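PDB 3JTX: aminotransferase from Neisseria meningitidis Z2491, which probably transfers amino groups between amino acids and oxo acids, using a pyridoxal phosphate cofactor held covalently as a lysine imine. Local coordinates for residues Leu71-Ala76 with Val88-Glu93; Gln22-Pro27 with Asn344-Ala349; Thr4-Leu9 with Thr137-Gly142; Ser181-Asp186 with Leu322-Phe327. All blocks are in the same frame, centred on the assembly; numbering follows the deposited sequence. Where two conformers were deposited one is given.

The four contacts are spread over one aminotransferase subunit of a dimer, and none touches another. Contact 4 lies deepest, its centre about 11 Å from that of the chain; it pairs the loop after strand 169-175 of the seven-stranded sheet with the loop entering strand 328-332. Of the four it has the most evident link to the cofactor, carried on Lys245, because 181-186 begins within a motif that reaches pyridoxal phosphate in relatives. Contacts 1 and 2 are peripheral, on opposite sides of the chain's centre, their own centres about 50 Å apart. Contact 3 packs the N-terminal helix beside the second subunit; its nearest atoms are about 17 Å from those of contact 4.

Contact 1 (Leu71-Ala76 with Val88-Glu93); sequences LRQACA and VDADNE
Arg72 and Ala90 carry the contact between helix 69-82 and the loop that follows it. The guanidinium gives NH1 to Ala90 O at 3.0 Å, with an N-H...O angle of 160°; the oxygen lies in the guanidinium plane, while the donor stands well above the plane of the carbonyl. Earlier in the side chain, Arg72 CD packs beside the same oxygen, 3.5 Å from Ala90 O. Ala90 CB points toward the helix and meets Gln73 OE1 at 3.3 Å and, more loosely, Ala76 CB at 4.1 Å; Ala76 CB also rests 3.5 Å from Val88 O. Two waters bridge the segments: one links the Gln73 side chain (OE1) to Ala90 N, the other the backbone atoms Ala76 O and Val88 N.

The second shell fixes these groups. The bend at chi3 (-86°) carries the arginine chain past Ala90 O, and the guanidinium is turned so that NH1 points back at it. Ala66 O and Gly67 O take NE and NH2, which ties down the plane of the group. Gln73 NE2 is bonded to Asn77 OD1. On the loop side, Asp89 OD1 accepts from Asp91 N in an Asx turn and Glu93 OE1 accepts from Asp89 N. Arg72 probably keeps its charge while bonding backbone carbonyls: NH1 holds the loop, NE and NH2 residues ahead of the helix, and Glu93 has its own salt bridge to Arg234.

Contact 2 (Gln22-Pro27 with Asn344-Ala349); sequences QGISAP and NLWQKA
Ala26 CA comes within 3.6 Å of Trp346 O in a CA-H...O contact, the backbone of the loop 22-27 running close against the C-terminal part of helix 338-349. Trp346 is the main side chain of the contact. Its CG lies anti to the backbone N (chi1 174°), which carries the indole off the helix toward the loop. There NE1 donates to Ile24 O at 3.0 Å, with an N-H...O angle of 151°; the acceptor sits at the ring edge, almost exactly in the indole plane, but the donor approaches from above the plane of the Ile24 carbonyl. The same indole receives Ala26 on a face: its CB stands 3.7 Å from the centroid of the six-membered ring in a CH-pi contact. One edge and one face are therefore engaged by alternate residues of the loop, which limits both the tilt and the rotation of the ring.

Ile24 continues the apolar seam. Its CG2 touches Gln347 CB at 3.6 Å and reaches Trp346 CD1 at 3.9 Å, while the Gln347 chain crosses it at about a right angle and extends away. At the other end, Pro27 presses its ring on the carbonyls of Gln347 and Lys348, with CG 3.3 Å from Gln347 O and 3.6 Å from Lys348 O. Leu345, one residue before Trp346 on the helix, packs against helix 381-394, and Trp346 itself also touches Met21, Ala32 and Gln352 of strand 351-352, the neighbour of strand 33-34 in a small parallel sheet.

Contact 3 (Thr4-Leu9 with Thr137-Gly142); sequences TLLKQL and TLLGGG
Leu5 drives its CD2 methyl into the notch between Leu138 and Leu139. Within that hollow it lies 3.7 Å from Leu139 CD2, 3.9 Å from Leu138 CB and 3.7 Å from the backbone oxygen Leu138 O, so the floor of the notch is partly main chain. Its other branch, CD1, lies against Leu138, and the two side chains cross at about a right angle. With CG anti to the backbone N (chi1 175°), both methyls of Leu5 are carried on toward helix 131-139.

The second bump belongs to the opposite side. Leu139 CD2 enters between Leu5 and Leu6, 3.7 Å from Leu6 CD2, and thereby touches one methyl of each neighbour. Leu9, the first residue beyond helix 2-8, closes the far side of the patch: its CD2 is 4.1 Å from Leu138 CD1, and its CD1 is 4.2 Å from Leu139 CG. Branches of one segment thus settle between those of the other by apolar packing, with no hydrogen bond crossing.

Just past Leu139 the chain turns in a Schellman motif, in which Gly142 N bonds to Thr137 O at 2.9 Å and Gly141 N to Leu138 O, with Gly141 at positive phi. The helix therefore stops right behind its two contact leucines. From the second subunit, Tyr273 packs on Leu9 and Leu139, and Asn266 on Leu6. The arrangement is a small leucine cluster at the dimer interface, where the N-terminal helix lies on helix 131-139; in class I aminotransferases the N-terminal segment commonly takes part in subunit association.

Contact 4 (Ser181-Asp186 with Leu322-Phe327); sequences SGSVLD and LPDASF
Asp324 reaches across to Gly182, Ser183 and Val184. Its CB lies 3.2 Å from Gly182 O and 3.6 Å from Val184 CG2, touching both a carbonyl oxygen and a methyl. CG, beside the backbone N of its own residue (chi1 -67°), turns toward the peptide between Ser183 and Val184. At the tip, OD2 accepts from Val184 N at 2.9 Å in a nearly straight bond (176°), using its anti lone pair; Ser183 CA is also near, and two waters donate to the same oxygen, one of them linked to Val184 O.

Ser181 and Gly182 end the Asn-Pro-Ser-Gly motif after strand 169-175, whose asparagine in class I relatives bonds the phenolic oxygen of pyridoxal phosphate; a like role is probable here. Segment 322-327 leads into strand 328-332 of the three-stranded sheet, so the contact joins this to the seven-stranded sheet.

Alongside, Ala325 N gives a weak bond to Gly182 O (3.1 Å), and Val184 CG2 meets Ala325 CB at 3.9 Å. Gly182, at positive phi, brings its CA 4.2 Å from Pro323 CB. A further water connects Ser181 O with Asp324 N.

Contact 1 (Leu71-Ala76 with Val88-Glu93)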
loop_
_atom_site.group_PDB
_atom_site.type_symbol
_atom_site.label_atom_id
_atom_site.label_comp_id
_atom_site.label_asym_id
_atom_site.label_seq_id
_atom_site.Cartn_x
_atom_site.Cartn_y
_atom_site.Cartn_z
ATOM N N LEU A 71 6.798 -11.416 -13.778
ATOM C CA LEU A 71 5.439 -11.312 -13.221
ATOM C C LEU A 71 4.484 -10.636 -14.207
ATOM O O LEU A 71 3.365 -11.106 -14.404
ATOM C CB LEU A 71 5.415 -10.578 -11.872
ATOM C CG LEU A 71 4.031 -10.244 -11.295
ATOM C CD1 LEU A 71 3.199 -11.525 -11.136
ATOM C CD2 LEU A 71 4.179 -9.489 -9.964
ATOM N N ARG A 72 4.900 -9.526 -14.821
ATOM C CA ARG A 72 4.019 -8.859 -15.782
ATOM C C ARG A 72 3.709 -9.793 -16.969
ATOM O O ARG A 72 2.585 -9.806 -17.498
ATOM C CB ARG A 72 4.588 -7.509 -16.218
ATOM C CG ARG A 72 4.424 -6.439 -15.125
ATOM C CD ARG A 72 4.994 -5.088 -15.489
ATOM N NE ARG A 72 6.418 -5.041 -15.166
ATOM C CZ ARG A 72 7.411 -5.108 -16.045
ATOM N NH1 ARG A 72 7.176 -5.209 -17.335
ATOM N NH2 ARG A 72 8.650 -5.056 -15.620
ATOM N N GLN A 73 4.686 -10.608 -17.354
ATOM C CA GLN A 73 4.508 -11.556 -18.450
ATOM C C GLN A 73 3.580 -12.708 -18.070
ATOM O O GLN A 73 2.790 -13.178 -18.912
ATOM C CB GLN A 73 5.867 -12.070 -18.974
ATOM C CG GLN A 73 5.759 -12.874 -20.252
ATOM C CD GLN A 73 5.167 -12.070 -21.402
ATOM O OE1 GLN A 73 5.578 -10.939 -21.647
ATOM N NE2 GLN A 73 4.206 -12.655 -22.112
ATOM N N ALA A 74 3.654 -13.161 -16.814
ATOM C CA ALA A 74 2.718 -14.177 -16.315
ATOM C C ALA A 74 1.276 -13.651 -16.376
ATOM O O ALA A 74 0.347 -14.378 -16.741
ATOM C CB ALA A 74 3.064 -14.579 -14.893
ATOM N N CYS A 75 1.096 -12.383 -16.021
ATOM C CA CYS A 75 -0.214 -11.754 -16.130
ATOM C C CYS A 75 -0.673 -11.672 -17.584
ATOM O O CYS A 75 -1.828 -11.991 -17.882
ATOM C CB CYS A 75 -0.213 -10.373 -15.488
ATOM S SG CYS A 75 0.110 -10.436 -13.725
ATOM N N ALA A 76 0.224 -11.247 -18.469
ATOM C CA ALA A 76 -0.060 -11.168 -19.920
ATOM C C ALA A 76 -0.427 -12.536 -20.493
ATOM O O ALA A 76 -1.379 -12.665 -21.279
ATOM C CB ALA A 76 1.120 -10.580 -20.661
ATOM N N VAL A 88 -2.094 -8.407 -24.506
ATOM C CA VAL A 88 -1.848 -7.241 -23.668
ATOM C C VAL A 88 -0.339 -7.191 -23.413
ATOM O O VAL A 88 0.271 -8.197 -23.065
ATOM C CB VAL A 88 -2.637 -7.375 -22.332
ATOM C CG1 VAL A 88 -2.286 -6.262 -21.333
ATOM C CG2 VAL A 88 -4.145 -7.412 -22.610
ATOM N N ASP A 89 0.265 -6.029 -23.591
ATOM C CA ASP A 89 1.734 -5.925 -23.593
ATOM C C ASP A 89 2.265 -5.833 -22.162
ATOM O O ASP A 89 1.993 -4.869 -21.470
ATOM C CB ASP A 89 2.144 -4.694 -24.428
ATOM C CG ASP A 89 3.653 -4.559 -24.609
ATOM O OD1 ASP A 89 4.440 -5.163 -23.852
ATOM O OD2 ASP A 89 4.051 -3.823 -25.534
ATOM N N ALA A 90 3.030 -6.838 -21.730
ATOM C CA ALA A 90 3.619 -6.869 -20.393
ATOM C C ALA A 90 4.536 -5.672 -20.130
ATOM O O ALA A 90 4.648 -5.220 -18.991
ATOM C CB ALA A 90 4.373 -8.200 -20.157
ATOM N N ASP A 91 5.161 -5.138 -21.177
ATOM C CA ASP A 91 6.087 -3.994 -21.030
ATOM C C ASP A 91 5.415 -2.660 -20.695
ATOM O O ASP A 91 6.089 -1.772 -20.165
ATOM C CB ASP A 91 6.882 -3.753 -22.331
ATOM C CG ASP A 91 7.836 -4.889 -22.684
ATOM O OD1 ASP A 91 8.338 -5.588 -21.780
ATOM O OD2 ASP A 91 8.115 -5.053 -23.892
ATOM N N ASN A 92 4.129 -2.468 -21.026
ATOM C CA ASN A 92 3.539 -1.157 -20.761
ATOM C C ASN A 92 2.046 -1.116 -20.435
ATOM O O ASN A 92 1.551 -0.059 -20.075
ATOM C CB ASN A 92 3.891 -0.151 -21.869
ATOM C CG ASN A 92 3.339 -0.536 -23.228
ATOM O OD1 ASN A 92 2.491 -1.409 -23.350
ATOM N ND2 ASN A 92 3.819 0.141 -24.263
ATOM N N GLU A 93 1.357 -2.261 -20.473
ATOM C CA GLU A 93 -0.094 -2.306 -20.213
ATOM C C GLU A 93 -0.509 -3.034 -18.946
ATOM O O GLU A 93 -1.703 -3.230 -18.711
ATOM C CB GLU A 93 -0.826 -2.925 -21.406
ATOM C CG GLU A 93 -0.826 -2.039 -22.641
ATOM C CD GLU A 93 -1.654 -2.595 -23.784
ATOM O OE1 GLU A 93 -1.400 -3.745 -24.204
ATOM O OE2 GLU A 93 -2.556 -1.865 -24.267
HETATM O O HOH W 1 4.022 -9.062 -23.318
HETATM O O HOH W 2 -1.987 -11.028 -23.386
#

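Contact 2 (Gln22-Pro27 with Asn344-Ala349)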
loop_
_atom_site.group_PDB
_atom_site.type_symbol
_atom_site.label_atom_id
_atom_site.label_comp_id
_atom_site.label_asym_id
_atom_site.label_seq_id
_atom_site.Cartn_x
_atom_site.Cartn_y
_atom_site.Cartn_z
ATOM N N GLN A 22 -29.621 -6.091 17.492
ATOM C CA GLN A 22 -29.448 -5.675 18.902
ATOM C C GLN A 22 -30.421 -6.351 19.823
ATOM O O GLN A 22 -31.624 -6.165 19.701
ATOM C CB GLN A 22 -29.579 -4.146 19.064
ATOM N N GLY A 23 -29.888 -7.146 20.740
ATOM C CA GLY A 23 -30.706 -7.824 21.739
ATOM C C GLY A 23 -31.578 -8.949 21.197
ATOM O O GLY A 23 -32.595 -9.305 21.813
ATOM N N ILE A 24 -31.207 -9.494 20.044
ATOM C CA ILE A 24 -31.832 -10.714 19.542
ATOM C C ILE A 24 -30.730 -11.757 19.610
ATOM O O ILE A 24 -29.652 -11.584 19.025
ATOM C CB ILE A 24 -32.337 -10.585 18.084
ATOM C CG1 ILE A 24 -33.353 -9.436 17.926
ATOM C CG2 ILE A 24 -32.961 -11.890 17.625
ATOM C CD1 ILE A 24 -33.428 -8.852 16.459
ATOM N N SER A 25 -30.983 -12.818 20.366
ATOM C CA SER A 25 -30.007 -13.901 20.500
ATOM C C SER A 25 -30.382 -15.056 19.577
ATOM O O SER A 25 -31.562 -15.277 19.280
ATOM C CB SER A 25 -29.898 -14.372 21.958
ATOM O OG SER A 25 -28.752 -13.792 22.571
ATOM N N ALA A 26 -29.362 -15.751 19.092
ATOM C CA ALA A 26 -29.558 -16.973 18.319
ATOM C C ALA A 26 -29.889 -18.087 19.320
ATOM O O ALA A 26 -29.495 -18.001 20.486
ATOM C CB ALA A 26 -28.292 -17.316 17.565
ATOM N N PRO A 27 -30.576 -19.143 18.869
ATOM C CA PRO A 27 -30.932 -20.212 19.807
ATOM C C PRO A 27 -29.731 -20.844 20.508
ATOM O O PRO A 27 -28.655 -20.929 19.945
ATOM C CB PRO A 27 -31.636 -21.243 18.913
ATOM C CG PRO A 27 -32.075 -20.454 17.699
ATOM C CD PRO A 27 -30.985 -19.469 17.490
ATOM N N ASN A 344 -35.154 -12.728 11.388
ATOM C CA ASN A 344 -35.833 -14.027 11.595
ATOM C C ASN A 344 -34.875 -15.220 11.435
ATOM O O ASN A 344 -34.898 -16.173 12.237
ATOM C CB ASN A 344 -37.032 -14.138 10.649
ATOM C CG ASN A 344 -37.936 -15.316 10.965
ATOM O OD1 ASN A 344 -38.201 -15.619 12.127
ATOM N ND2 ASN A 344 -38.423 -15.986 9.923
ATOM N N LEU A 345 -34.008 -15.164 10.433
ATOM C CA LEU A 345 -33.040 -16.241 10.212
ATOM C C LEU A 345 -32.064 -16.366 11.373
ATOM O O LEU A 345 -31.650 -17.477 11.720
ATOM C CB LEU A 345 -32.259 -16.035 8.908
ATOM C CG LEU A 345 -33.040 -16.174 7.590
ATOM C CD1 LEU A 345 -32.055 -16.367 6.431
ATOM C CD2 LEU A 345 -34.054 -17.264 7.629
ATOM N N TRP A 346 -31.689 -15.222 11.953
ATOM C CA TRP A 346 -30.776 -15.201 13.096
ATOM C C TRP A 346 -31.447 -15.738 14.348
ATOM O O TRP A 346 -30.892 -16.618 15.022
ATOM C CB TRP A 346 -30.236 -13.787 13.335
ATOM C CG TRP A 346 -29.419 -13.674 14.566
ATOM C CD1 TRP A 346 -29.745 -12.987 15.708
ATOM C CD2 TRP A 346 -28.141 -14.259 14.801
ATOM N NE1 TRP A 346 -28.736 -13.103 16.628
ATOM C CE2 TRP A 346 -27.735 -13.868 16.098
ATOM C CE3 TRP A 346 -27.292 -15.073 14.041
ATOM C CZ2 TRP A 346 -26.530 -14.283 16.662
ATOM C CZ3 TRP A 346 -26.085 -15.472 14.594
ATOM C CH2 TRP A 346 -25.717 -15.082 15.900
ATOM N N GLN A 347 -32.639 -15.224 14.651
ATOM C CA GLN A 347 -33.352 -15.613 15.862
ATOM C C GLN A 347 -33.779 -17.076 15.829
ATOM O O GLN A 347 -33.775 -17.735 16.864
ATOM C CB GLN A 347 -34.594 -14.734 16.081
ATOM C CG GLN A 347 -35.343 -15.037 17.405
ATOM C CD GLN A 347 -36.653 -14.268 17.540
ATOM O OE1 GLN A 347 -37.014 -13.476 16.672
ATOM N NE2 GLN A 347 -37.363 -14.499 18.632
ATOM N N LYS A 348 -34.170 -17.577 14.656
ATOM C CA LYS A 348 -34.706 -18.943 14.560
ATOM C C LYS A 348 -33.653 -20.008 14.238
ATOM O O LYS A 348 -33.843 -21.159 14.592
ATOM C CB LYS A 348 -35.799 -19.037 13.499
ATOM C CG LYS A 348 -36.990 -18.123 13.702
ATOM C CD LYS A 348 -37.915 -18.608 14.785
ATOM C CE LYS A 348 -39.112 -17.668 14.965
ATOM N NZ LYS A 348 -39.722 -17.166 13.679
ATOM N N ALA A 349 -32.575 -19.639 13.545
ATOM C CA ALA A 349 -31.629 -20.644 13.005
ATOM C C ALA A 349 -30.153 -20.294 13.148
ATOM O O ALA A 349 -29.286 -21.044 12.685
ATOM C CB ALA A 349 -31.955 -20.914 11.544
#

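Contact 3 (Thr4-Leu9 with Thr137-Gly142)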
loop_
_atom_site.group_PDB
_atom_site.type_symbol
_atom_site.label_atom_id
_atom_site.label_comp_id
_atom_site.label_asym_id
_atom_site.label_seq_id
_atom_site.Cartn_x
_atom_site.Cartn_y
_atom_site.Cartn_z
ATOM N N THR A 4 -14.202 14.053 10.157
ATOM C CA THR A 4 -15.645 13.803 10.253
ATOM C C THR A 4 -16.101 12.809 9.167
ATOM O O THR A 4 -16.934 11.952 9.427
ATOM C CB THR A 4 -16.478 15.103 10.244
ATOM O OG1 THR A 4 -16.179 15.867 9.070
ATOM C CG2 THR A 4 -16.170 15.946 11.502
ATOM N N LEU A 5 -15.529 12.915 7.971
ATOM C CA LEU A 5 -15.820 11.968 6.885
ATOM C C LEU A 5 -15.394 10.544 7.267
ATOM O O LEU A 5 -16.148 9.581 7.095
ATOM C CB LEU A 5 -15.114 12.406 5.590
ATOM C CG LEU A 5 -15.223 11.443 4.396
ATOM C CD1 LEU A 5 -16.683 11.199 4.032
ATOM C CD2 LEU A 5 -14.432 11.972 3.189
ATOM N N LEU A 6 -14.182 10.418 7.809
ATOM C CA LEU A 6 -13.668 9.117 8.241
ATOM C C LEU A 6 -14.543 8.500 9.346
ATOM O O LEU A 6 -14.721 7.286 9.384
ATOM C CB LEU A 6 -12.221 9.257 8.734
ATOM C CG LEU A 6 -11.201 9.488 7.610
ATOM C CD1 LEU A 6 -9.828 9.908 8.158
ATOM C CD2 LEU A 6 -11.097 8.230 6.737
ATOM N N LYS A 7 -15.085 9.340 10.232
ATOM C CA LYS A 7 -15.983 8.859 11.290
ATOM C C LYS A 7 -17.291 8.345 10.685
ATOM O O LYS A 7 -17.902 7.424 11.206
ATOM C CB LYS A 7 -16.279 9.962 12.320
ATOM C CG LYS A 7 -15.098 10.267 13.238
ATOM C CD LYS A 7 -15.350 11.440 14.194
ATOM C CE LYS A 7 -15.981 11.016 15.524
ATOM N NZ LYS A 7 -15.810 12.090 16.607
ATOM N N GLN A 8 -17.703 8.962 9.587
ATOM C CA GLN A 8 -18.967 8.654 8.942
ATOM C C GLN A 8 -18.920 7.371 8.116
ATOM O O GLN A 8 -19.843 6.561 8.159
ATOM C CB GLN A 8 -19.360 9.829 8.069
ATOM C CG GLN A 8 -20.726 9.720 7.448
ATOM C CD GLN A 8 -20.652 9.577 5.947
ATOM O OE1 GLN A 8 -20.265 10.523 5.214
ATOM N NE2 GLN A 8 -21.027 8.401 5.470
ATOM N N LEU A 9 -17.843 7.193 7.373
ATOM C CA LEU A 9 -17.713 6.042 6.474
ATOM C C LEU A 9 -17.698 4.684 7.212
ATOM O O LEU A 9 -17.059 4.543 8.270
ATOM C CB LEU A 9 -16.462 6.222 5.600
ATOM C CG LEU A 9 -16.528 7.363 4.569
ATOM C CD1 LEU A 9 -15.149 7.596 3.985
ATOM C CD2 LEU A 9 -17.549 7.081 3.451
ATOM N N THR A 137 -13.746 7.822 -3.598
ATOM C CA THR A 137 -14.279 9.024 -4.208
ATOM C C THR A 137 -14.359 10.166 -3.204
ATOM O O THR A 137 -13.819 11.241 -3.458
ATOM C CB THR A 137 -15.659 8.745 -4.839
ATOM O OG1 THR A 137 -15.510 7.728 -5.850
ATOM C CG2 THR A 137 -16.263 10.041 -5.438
ATOM N N LEU A 138 -14.988 9.916 -2.053
ATOM C CA LEU A 138 -15.206 10.973 -1.049
ATOM C C LEU A 138 -13.884 11.437 -0.431
ATOM O O LEU A 138 -13.638 12.642 -0.315
ATOM C CB LEU A 138 -16.216 10.518 0.019
ATOM C CG LEU A 138 -17.660 10.329 -0.492
ATOM C CD1 LEU A 138 -18.617 9.868 0.612
ATOM C CD2 LEU A 138 -18.208 11.599 -1.172
ATOM N N LEU A 139 -13.012 10.500 -0.073
ATOM C CA LEU A 139 -11.702 10.882 0.454
ATOM C C LEU A 139 -10.851 11.609 -0.589
ATOM O O LEU A 139 -10.026 12.429 -0.219
ATOM C CB LEU A 139 -10.946 9.693 1.047
ATOM C CG LEU A 139 -11.562 9.166 2.346
ATOM C CD1 LEU A 139 -11.074 7.745 2.626
ATOM C CD2 LEU A 139 -11.263 10.123 3.521
ATOM N N GLY A 140 -11.077 11.349 -1.876
ATOM C CA GLY A 140 -10.415 12.101 -2.938
ATOM C C GLY A 140 -11.006 13.462 -3.291
ATOM O O GLY A 140 -10.520 14.123 -4.202
ATOM N N GLY A 141 -12.047 13.883 -2.582
ATOM C CA GLY A 141 -12.691 15.176 -2.840
ATOM C C GLY A 141 -13.679 15.164 -3.995
ATOM O O GLY A 141 -14.088 16.219 -4.469
ATOM N N GLY A 142 -14.075 13.975 -4.441
ATOM C CA GLY A 142 -15.044 13.844 -5.520
ATOM C C GLY A 142 -16.444 13.670 -4.983
ATOM O O GLY A 142 -16.647 13.439 -3.792
#

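Contact 4 (Ser181-Asp186 with Leu322-Phe327)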
loop_
_atom_site.group_PDB
_atom_site.type_symbol
_atom_site.label_atom_id
_atom_site.label_comp_id
_atom_site.label_asym_id
_atom_site.label_seq_id
_atom_site.Cartn_x
_atom_site.Cartn_y
_atom_site.Cartn_z
ATOM N N SER A 181 -24.878 -8.714 -6.846
ATOM C CA SER A 181 -25.912 -9.317 -7.723
ATOM C C SER A 181 -25.454 -10.539 -8.530
ATOM O O SER A 181 -26.296 -11.295 -9.041
ATOM C CB SER A 181 -26.491 -8.267 -8.683
ATOM O OG SER A 181 -25.605 -8.001 -9.765
ATOM N N GLY A 182 -24.142 -10.711 -8.677
ATOM C CA GLY A 182 -23.563 -11.756 -9.510
ATOM C C GLY A 182 -23.614 -11.457 -11.007
ATOM O O GLY A 182 -23.131 -12.243 -11.823
ATOM N N SER A 183 -24.195 -10.317 -11.370
ATOM C CA SER A 183 -24.424 -9.988 -12.761
ATOM C C SER A 183 -23.117 -9.737 -13.488
ATOM O O SER A 183 -22.220 -9.055 -12.963
ATOM C CB SER A 183 -25.284 -8.729 -12.887
ATOM O OG SER A 183 -25.443 -8.385 -14.274
ATOM N N VAL A 184 -23.022 -10.268 -14.702
ATOM C CA VAL A 184 -21.877 -10.008 -15.574
ATOM C C VAL A 184 -22.337 -9.044 -16.674
ATOM O O VAL A 184 -23.254 -9.360 -17.448
ATOM C CB VAL A 184 -21.325 -11.327 -16.161
ATOM C CG1 VAL A 184 -20.265 -11.074 -17.237
ATOM C CG2 VAL A 184 -20.743 -12.203 -15.023
ATOM N N LEU A 185 -21.726 -7.865 -16.734
ATOM C CA LEU A 185 -22.085 -6.888 -17.755
ATOM C C LEU A 185 -21.825 -7.519 -19.131
ATOM O O LEU A 185 -20.760 -8.101 -19.372
ATOM C CB LEU A 185 -21.282 -5.597 -17.585
ATOM C CG LEU A 185 -21.785 -4.398 -18.390
ATOM C CD1 LEU A 185 -23.206 -4.003 -17.959
ATOM C CD2 LEU A 185 -20.829 -3.228 -18.294
ATOM N N ASP A 186 -22.801 -7.427 -20.024
ATOM C CA ASP A 186 -22.700 -8.145 -21.277
ATOM C C ASP A 186 -22.264 -7.227 -22.424
ATOM O O ASP A 186 -21.922 -6.076 -22.192
ATOM C CB ASP A 186 -24.000 -8.886 -21.553
ATOM C CG ASP A 186 -25.203 -7.972 -21.684
ATOM O OD1 ASP A 186 -25.070 -6.723 -21.684
ATOM O OD2 ASP A 186 -26.319 -8.526 -21.761
ATOM N N LEU A 322 -29.710 -19.347 -10.640
ATOM C CA LEU A 322 -28.250 -19.311 -10.615
ATOM C C LEU A 322 -27.784 -17.925 -11.064
ATOM O O LEU A 322 -28.266 -17.422 -12.056
ATOM C CB LEU A 322 -27.719 -20.368 -11.573
ATOM C CG LEU A 322 -26.262 -20.798 -11.522
ATOM C CD1 LEU A 322 -25.911 -21.471 -10.214
ATOM C CD2 LEU A 322 -26.040 -21.760 -12.688
ATOM N N PRO A 323 -26.870 -17.281 -10.318
ATOM C CA PRO A 323 -26.349 -15.998 -10.805
ATOM C C PRO A 323 -25.435 -16.176 -12.024
ATOM O O PRO A 323 -25.083 -17.322 -12.369
ATOM C CB PRO A 323 -25.565 -15.474 -9.610
ATOM C CG PRO A 323 -25.102 -16.700 -8.908
ATOM C CD PRO A 323 -26.182 -17.735 -9.098
ATOM N N ASP A 324 -25.059 -15.073 -12.677
ATOM C CA ASP A 324 -24.173 -15.160 -13.855
ATOM C C ASP A 324 -22.815 -15.709 -13.412
ATOM O O ASP A 324 -22.181 -16.500 -14.122
ATOM C CB ASP A 324 -23.952 -13.793 -14.536
ATOM C CG ASP A 324 -25.212 -13.213 -15.197
ATOM O OD1 ASP A 324 -26.206 -13.934 -15.402
ATOM O OD2 ASP A 324 -25.195 -12.006 -15.535
ATOM N N ALA A 325 -22.360 -15.242 -12.256
ATOM C CA ALA A 325 -21.068 -15.631 -11.683
ATOM C C ALA A 325 -20.981 -15.146 -10.228
ATOM O O ALA A 325 -21.960 -14.643 -9.687
ATOM C CB ALA A 325 -19.904 -15.067 -12.536
ATOM N N SER A 326 -19.802 -15.269 -9.617
ATOM C CA SER A 326 -19.554 -14.952 -8.196
ATOM C C SER A 326 -20.086 -16.055 -7.282
ATOM O O SER A 326 -20.734 -16.992 -7.751
ATOM C CB SER A 326 -20.118 -13.598 -7.759
ATOM O OG SER A 326 -21.436 -13.720 -7.230
ATOM N N PHE A 327 -19.749 -15.942 -5.994
ATOM C CA PHE A 327 -20.242 -16.861 -4.968
ATOM C C PHE A 327 -21.402 -16.307 -4.136
ATOM O O PHE A 327 -21.695 -16.823 -3.045
ATOM C CB PHE A 327 -19.091 -17.448 -4.097
ATOM C CG PHE A 327 -18.176 -16.437 -3.431
ATOM C CD1 PHE A 327 -18.661 -15.456 -2.574
ATOM C CD2 PHE A 327 -16.793 -16.541 -3.592
ATOM C CE1 PHE A 327 -17.798 -14.585 -1.926
ATOM C CE2 PHE A 327 -15.927 -15.663 -2.958
ATOM C CZ PHE A 327 -16.430 -14.685 -2.119
HETATM O O HOH W 3 -26.583 -12.633 -11.643
HETATM O O HOH W 4 -27.331 -9.969 -15.766
HETATM O O HOH W 5 -24.260 -11.834 -18.660
#